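Local coordinates for protein phenylalanyl-tRNA synthetase beta chain (Pyrococcus horikoshii, PDB 2CXI) that forms, with the alpha subunit, the tetrameric ligase that attaches phenylalanine to its tRNA at the expense of ATP, the chain here being an N-terminal fragment of the beta subunit, at residues V6-S9 / D10-L14; S18-I21 / E22-E25. All blocks are in the same frame, centred on the assembly; numbering follows the deposited sequence.

How the contacts relate
From the N terminus the chain runs along strand 3-7, an outer strand, within this chain, of a three-stranded antiparallel sheet, and turns directly into helix 8-15; contact 1 (6-9 with 10-14) is this strand-to-helix turn. A short loop then leads to helix 21-30, and contact 2 (18-21 with 22-25) closes the start of that helix. The two local contacts follow in series, neither enclosing nor crossing the other, with centres about 12 Å apart. Glu12 joins them: OE2, already paired with Lys8 in contact 1, also accepts from Phe19 N and Trp24 NE1 of contact 2. First helix, loop and second helix are thereby tied together at one carboxylate, while contact 1 joins strand to first helix.

Contact 1. Residues V6-S9 / D10-L14; sequences VSKS and DLERL
Val6 and Leu11 meet at the packed end of the strand-to-helix turn, their side chains crossing at about a right angle. Val6 CG2 presses on Leu11 CD2 at 3.4 Å, closer than usual van der Waals contact, and Ala62 of helix 62-72 touches both residues. Ser7 begins the helix as its N-cap: its OG accepts from Asp10 N at 3.2 Å, while its carbonyl O takes the nearly straight bond (170° at the hydrogen) from Leu11 N. The cap hydroxyl is also hydrogen-bonded to Asp117. A water accepts from Ser7 N and donates to Asp10 OD2, linking the end of the strand to the first turn of the helix.

On the more exposed flank the contact is ionic. With CG anti to the backbone N (chi1 178°), Lys8 stays extended until its last torsion, which bends NZ over to Glu12. NZ lies 2.8 Å from Glu12 OE2, on the syn side of the carboxylate, and makes a weak bond to OE1. Since the same OE2 also accepts from Phe19 N and Trp24 NE1, an alanine in place of Lys8 would probably leave the carboxylate without its countercharge and freer to swing from those two donors.

Arg13 approaches Asp10 side-on, NE 2.8 Å from Asp10 OD1 and NH2 3.0 Å from the same oxygen, which lies in the guanidinium plane. NE meets OD1 at its anti lone pair, the one away from OD2; NH2 comes from above the carboxylate plane. Arg257 pairs with Asp10 OD2 and Asp115 with Arg13 NH1, extending the charge network. Acidic Asp10, in the first turn, probably also interacts favourably with the helix dipole and, flanked by Arg13 and Arg257, is likely to stay ionised.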
ATOM      1  N   VAL A   6      13.263 -42.671   9.288  1.00 20.50           N
ATOM      2  CA  VAL A   6      13.636 -41.686  10.276  1.00 19.17           C
ATOM      3  C   VAL A   6      15.053 -41.948  10.800  1.00 20.09           C
ATOM      4  O   VAL A   6      15.570 -43.099  10.782  1.00 18.12           O
ATOM      5  CB  VAL A   6      12.663 -41.641  11.483  1.00 19.12           C
ATOM      6  CG1 VAL A   6      11.231 -41.171  11.072  1.00 17.90           C
ATOM      7  CG2 VAL A   6      12.577 -42.993  12.189  1.00 18.22           C
ATOM      8  N   SER A   7      15.662 -40.874  11.296  1.00 17.57           N
ATOM      9  CA  SER A   7      16.947 -40.997  11.927  1.00 18.50           C
ATOM     10  C   SER A   7      16.832 -41.180  13.423  1.00 17.57           C
ATOM     11  O   SER A   7      16.085 -40.456  14.085  1.00 17.15           O
ATOM     12  CB  SER A   7      17.853 -39.810  11.511  1.00 17.74           C
ATOM     13  OG  SER A   7      18.735 -39.459  12.530  1.00 19.35           O
ATOM     14  N   LYS A   8      17.537 -42.191  13.966  1.00 17.72           N
ATOM     15  CA  LYS A   8      17.503 -42.440  15.413  1.00 17.62           C
ATOM     16  C   LYS A   8      17.909 -41.203  16.206  1.00 18.07           C
ATOM     17  O   LYS A   8      17.290 -40.899  17.234  1.00 17.26           O
ATOM     18  CB  LYS A   8      18.402 -43.620  15.821  1.00 18.44           C
ATOM     19  CG  LYS A   8      18.440 -43.913  17.352  1.00 17.16           C
ATOM     20  CD  LYS A   8      19.357 -45.176  17.580  1.00 17.40           C
ATOM     21  CE  LYS A   8      19.426 -45.604  19.063  1.00 18.16           C
ATOM     22  NZ  LYS A   8      20.198 -44.634  19.948  1.00 20.22           N
ATOM     23  N   SER A   9      18.961 -40.514  15.765  1.00 18.47           N
ATOM     24  CA  SER A   9      19.432 -39.327  16.519  1.00 19.81           C
ATOM     25  C   SER A   9      18.422 -38.153  16.367  1.00 18.71           C
ATOM     26  O   SER A   9      18.275 -37.331  17.288  1.00 19.05           O
ATOM     27  CB  SER A   9      20.865 -38.918  16.099  1.00 19.15           C
ATOM     28  OG  SER A   9      20.863 -38.409  14.769  1.00 23.05           O
ATOM     29  N   ASP A  10      17.722 -38.095  15.237  1.00 17.50           N
ATOM     30  CA  ASP A  10      16.674 -37.053  15.059  1.00 17.15           C
ATOM     31  C   ASP A  10      15.562 -37.294  16.081  1.00 17.25           C
ATOM     32  O   ASP A  10      15.164 -36.381  16.785  1.00 17.48           O
ATOM     33  CB  ASP A  10      16.149 -37.042  13.630  1.00 17.22           C
ATOM     34  CG  ASP A  10      15.184 -35.897  13.347  1.00 17.84           C
ATOM     35  OD1 ASP A  10      15.430 -34.780  13.829  1.00 19.17           O
ATOM     36  OD2 ASP A  10      14.178 -36.023  12.601  1.00 17.23           O
ATOM     37  N   LEU A  11      15.068 -38.542  16.195  1.00 16.76           N
ATOM     38  CA  LEU A  11      14.049 -38.875  17.196  1.00 17.29           C
ATOM     39  C   LEU A  11      14.479 -38.532  18.618  1.00 16.86           C
ATOM     40  O   LEU A  11      13.711 -37.915  19.400  1.00 17.09           O
ATOM     41  CB  LEU A  11      13.785 -40.385  17.133  1.00 17.94           C
ATOM     42  CG  LEU A  11      12.698 -41.076  16.300  1.00 19.74           C
ATOM     43  CD1 LEU A  11      11.502 -40.320  15.713  1.00 18.46           C
ATOM     44  CD2 LEU A  11      13.179 -42.280  15.483  1.00 18.86           C
ATOM     45  N   GLU A  12      15.707 -38.914  18.966  1.00 16.14           N
ATOM     46  CA  GLU A  12      16.241 -38.692  20.300  1.00 16.48           C
ATOM     47  C   GLU A  12      16.444 -37.197  20.656  1.00 16.30           C
ATOM     48  O   GLU A  12      16.169 -36.816  21.795  1.00 17.15           O
ATOM     49  CB  GLU A  12      17.521 -39.533  20.518  1.00 16.20           C
ATOM     50  CG  GLU A  12      17.129 -41.023  20.489  1.00 17.10           C
ATOM     51  CD  GLU A  12      18.272 -42.017  20.567  1.00 18.64           C
ATOM     52  OE1 GLU A  12      19.440 -41.664  20.249  1.00 20.35           O
ATOM     53  OE2 GLU A  12      17.978 -43.185  20.971  1.00 20.14           O
ATOM     54  N   ARG A  13      16.898 -36.378  19.714  1.00 16.36           N
ATOM     55  CA  ARG A  13      16.953 -34.913  19.972  1.00 17.04           C
ATOM     56  C   ARG A  13      15.555 -34.355  20.190  1.00 16.34           C
ATOM     57  O   ARG A  13      15.368 -33.516  21.069  1.00 18.03           O
ATOM     58  CB  ARG A  13      17.748 -34.140  18.903  1.00 16.73           C
ATOM     59  CG  ARG A  13      17.190 -34.131  17.482  1.00 21.10           C
ATOM     60  CD  ARG A  13      17.725 -33.000  16.588  1.00 19.17           C
ATOM     61  NE  ARG A  13      17.323 -33.160  15.201  1.00 21.83           N
ATOM     62  CZ  ARG A  13      17.913 -32.530  14.184  1.00 24.17           C
ATOM     63  NH1 ARG A  13      18.927 -31.686  14.406  1.00 24.83           N
ATOM     64  NH2 ARG A  13      17.494 -32.732  12.944  1.00 27.56           N
ATOM     65  N   LEU A  14      14.562 -34.870  19.456  1.00 15.19           N
ATOM     66  CA  LEU A  14      13.181 -34.433  19.611  1.00 16.00           C
ATOM     67  C   LEU A  14      12.549 -34.866  20.954  1.00 15.92           C
ATOM     68  O   LEU A  14      11.895 -34.077  21.656  1.00 14.46           O
ATOM     69  CB  LEU A  14      12.341 -34.896  18.397  1.00 15.91           C
ATOM     70  CG  LEU A  14      12.642 -34.243  17.041  1.00 18.07           C
ATOM     71  CD1 LEU A  14      11.973 -35.075  15.934  1.00 17.79           C
ATOM     72  CD2 LEU A  14      12.148 -32.766  17.037  1.00 22.45           C
TER
HETATM   73  O   HOH W   1      14.370 -38.386  11.187  1.00 24.22           O

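Contact 2. Residues S18-I21 / E22-E25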
ATOM      1  N   SER A  18      18.130 -40.456  24.990  1.00 18.90           N
ATOM      2  CA  SER A  18      18.441 -41.569  24.092  1.00 20.67           C
ATOM      3  C   SER A  18      18.008 -42.908  24.713  1.00 20.04           C
ATOM      4  O   SER A  18      17.709 -43.002  25.914  1.00 20.41           O
ATOM      5  CB  SER A  18      19.915 -41.616  23.635  1.00 20.98           C
ATOM      6  OG  SER A  18      20.739 -41.699  24.762  1.00 25.26           O
ATOM      7  N   PHE A  19      17.908 -43.917  23.852  1.00 21.23           N
ATOM      8  CA  PHE A  19      17.417 -45.238  24.249  1.00 20.77           C
ATOM      9  C   PHE A  19      18.191 -46.303  23.499  1.00 20.71           C
ATOM     10  O   PHE A  19      18.624 -46.094  22.352  1.00 21.41           O
ATOM     11  CB  PHE A  19      15.935 -45.421  23.940  1.00 20.23           C
ATOM     12  CG  PHE A  19      15.060 -44.333  24.460  1.00 20.68           C
ATOM     13  CD1 PHE A  19      14.455 -44.445  25.708  1.00 17.70           C
ATOM     14  CD2 PHE A  19      14.818 -43.204  23.691  1.00 18.92           C
ATOM     15  CE1 PHE A  19      13.619 -43.435  26.191  1.00 20.87           C
ATOM     16  CE2 PHE A  19      13.985 -42.187  24.182  1.00 22.18           C
ATOM     17  CZ  PHE A  19      13.398 -42.312  25.429  1.00 20.69           C
ATOM     18  N   SER A  20      18.362 -47.474  24.119  1.00 20.48           N
ATOM     19  CA  SER A  20      18.956 -48.577  23.327  1.00 20.16           C
ATOM     20  C   SER A  20      18.008 -49.053  22.222  1.00 19.89           C
ATOM     21  O   SER A  20      16.806 -48.723  22.219  1.00 19.26           O
ATOM     22  CB  SER A  20      19.284 -49.756  24.228  1.00 19.09           C
ATOM     23  OG  SER A  20      18.088 -50.255  24.763  1.00 19.30           O
ATOM     24  N   ILE A  21      18.557 -49.810  21.272  1.00 20.21           N
ATOM     25  CA  ILE A  21      17.740 -50.467  20.264  1.00 21.81           C
ATOM     26  C   ILE A  21      16.685 -51.381  20.910  1.00 21.45           C
ATOM     27  O   ILE A  21      15.516 -51.416  20.487  1.00 21.37           O
ATOM     28  CB  ILE A  21      18.621 -51.251  19.260  1.00 21.10           C
ATOM     29  CG1 ILE A  21      19.530 -50.290  18.461  1.00 23.30           C
ATOM     30  CG2 ILE A  21      17.733 -52.103  18.353  1.00 24.98           C
ATOM     31  CD1 ILE A  21      18.768 -49.246  17.592  1.00 23.41           C
ATOM     32  N   GLU A  22      17.081 -52.084  21.967  1.00 21.40           N
ATOM     33  CA  GLU A  22      16.141 -52.959  22.666  1.00 21.54           C
ATOM     34  C   GLU A  22      14.973 -52.157  23.292  1.00 21.04           C
ATOM     35  O   GLU A  22      13.829 -52.595  23.245  1.00 21.33           O
ATOM     36  CB  GLU A  22      16.858 -53.835  23.717  1.00 20.19           C
ATOM     37  CG  GLU A  22      15.893 -54.643  24.578  1.00 21.69           C
ATOM     38  CD  GLU A  22      16.585 -55.667  25.490  1.00 21.60           C
ATOM     39  OE1 GLU A  22      17.793 -55.878  25.353  1.00 20.97           O
ATOM     40  OE2 GLU A  22      15.902 -56.230  26.343  1.00 19.44           O
ATOM     41  N   GLU A  23      15.255 -50.986  23.850  1.00 21.25           N
ATOM     42  CA  GLU A  23      14.195 -50.094  24.378  1.00 21.40           C
ATOM     43  C   GLU A  23      13.313 -49.488  23.252  1.00 20.90           C
ATOM     44  O   GLU A  23      12.094 -49.318  23.428  1.00 21.26           O
ATOM     45  CB  GLU A  23      14.813 -48.979  25.203  1.00 22.54           C
ATOM     46  CG  GLU A  23      15.380 -49.464  26.550  1.00 22.59           C
ATOM     47  CD  GLU A  23      16.156 -48.402  27.300  1.00 24.24           C
ATOM     48  OE1 GLU A  23      16.847 -47.605  26.655  1.00 22.57           O
ATOM     49  OE2 GLU A  23      16.092 -48.404  28.555  1.00 30.62           O
ATOM     50  N   TRP A  24      13.933 -49.205  22.109  1.00 20.53           N
ATOM     51  CA  TRP A  24      13.236 -48.673  20.911  1.00 21.03           C
ATOM     52  C   TRP A  24      12.134 -49.599  20.413  1.00 21.31           C
ATOM     53  O   TRP A  24      11.127 -49.154  19.868  1.00 21.29           O
ATOM     54  CB  TRP A  24      14.230 -48.301  19.796  1.00 19.88           C
ATOM     55  CG  TRP A  24      14.630 -46.813  19.889  1.00 16.96           C
ATOM     56  CD1 TRP A  24      15.838 -46.284  20.278  1.00 20.16           C
ATOM     57  CD2 TRP A  24      13.773 -45.694  19.630  1.00 17.33           C
ATOM     58  NE1 TRP A  24      15.791 -44.902  20.252  1.00 21.25           N
ATOM     59  CE2 TRP A  24      14.522 -44.510  19.896  1.00 18.55           C
ATOM     60  CE3 TRP A  24      12.417 -45.568  19.268  1.00 17.07           C
ATOM     61  CZ2 TRP A  24      13.979 -43.222  19.745  1.00 19.41           C
ATOM     62  CZ3 TRP A  24      11.873 -44.279  19.101  1.00 18.94           C
ATOM     63  CH2 TRP A  24      12.660 -43.125  19.363  1.00 18.43           C
ATOM     64  N   GLU A  25      12.324 -50.887  20.670  1.00 21.42           N
ATOM     65  CA  GLU A  25      11.344 -51.901  20.302  1.00 22.01           C
ATOM     66  C   GLU A  25      10.052 -51.634  21.008  1.00 21.51           C
ATOM     67  O   GLU A  25       9.016 -51.797  20.400  1.00 22.09           O
ATOM     68  CB  GLU A  25      11.823 -53.306  20.703  1.00 21.54           C
ATOM     69  CG  GLU A  25      13.046 -53.749  19.926  1.00 22.52           C
ATOM     70  CD  GLU A  25      12.731 -54.269  18.542  1.00 25.69           C
ATOM     71  OE1 GLU A  25      11.554 -54.507  18.212  1.00 28.42           O
ATOM     72  OE2 GLU A  25      13.684 -54.430  17.771  1.00 27.56           O
TER
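Ser20 OG sits between its own backbone N and carbonyl carbon (chi1 64°), and Glu23 CG lies anti to its carbonyl carbon, beside the backbone N (chi1 -71°), with the chain extended beyond; together these torsions let each side chain bond the other's backbone N-H. Ser20 OG accepts from Glu23 N at 3.1 Å, and Glu23 OE1 returns the bond by accepting from Ser20 N at 3.0 Å, met on the anti side of the carboxylate. This reciprocal pair is a capping box, with Ser20 as the N-cap: it provides acceptors for backbone N-H groups at the helix start. The first full turn closes with Trp24 N bonded to Ser20 O at 2.9 Å.

Just before the cap, Phe19 turns its edge toward the face of Trp24 in a T-shaped pair, ring centroids of Phe19 and the five-membered ring of Trp24 5.5 Å apart and planes at 81°. Phe19 CB lies 3.8 Å from Trp24 CD1, and Glu23 OE1 lies at the edge of the phenyl ring, 4.1 Å from Phe19 CD1. Polar cap and aromatic pair thus meet around one short piece of backbone.

Trp24 is the buried member, lodged against Lys8, Leu11 and Ile15 of helix 8-15. Its NE1 bonds to Glu12, and Phe47 of strand 44-51 packs edge-to-face with it, so the start of helix 21-30 sits against both the preceding helix and the three-stranded sheet.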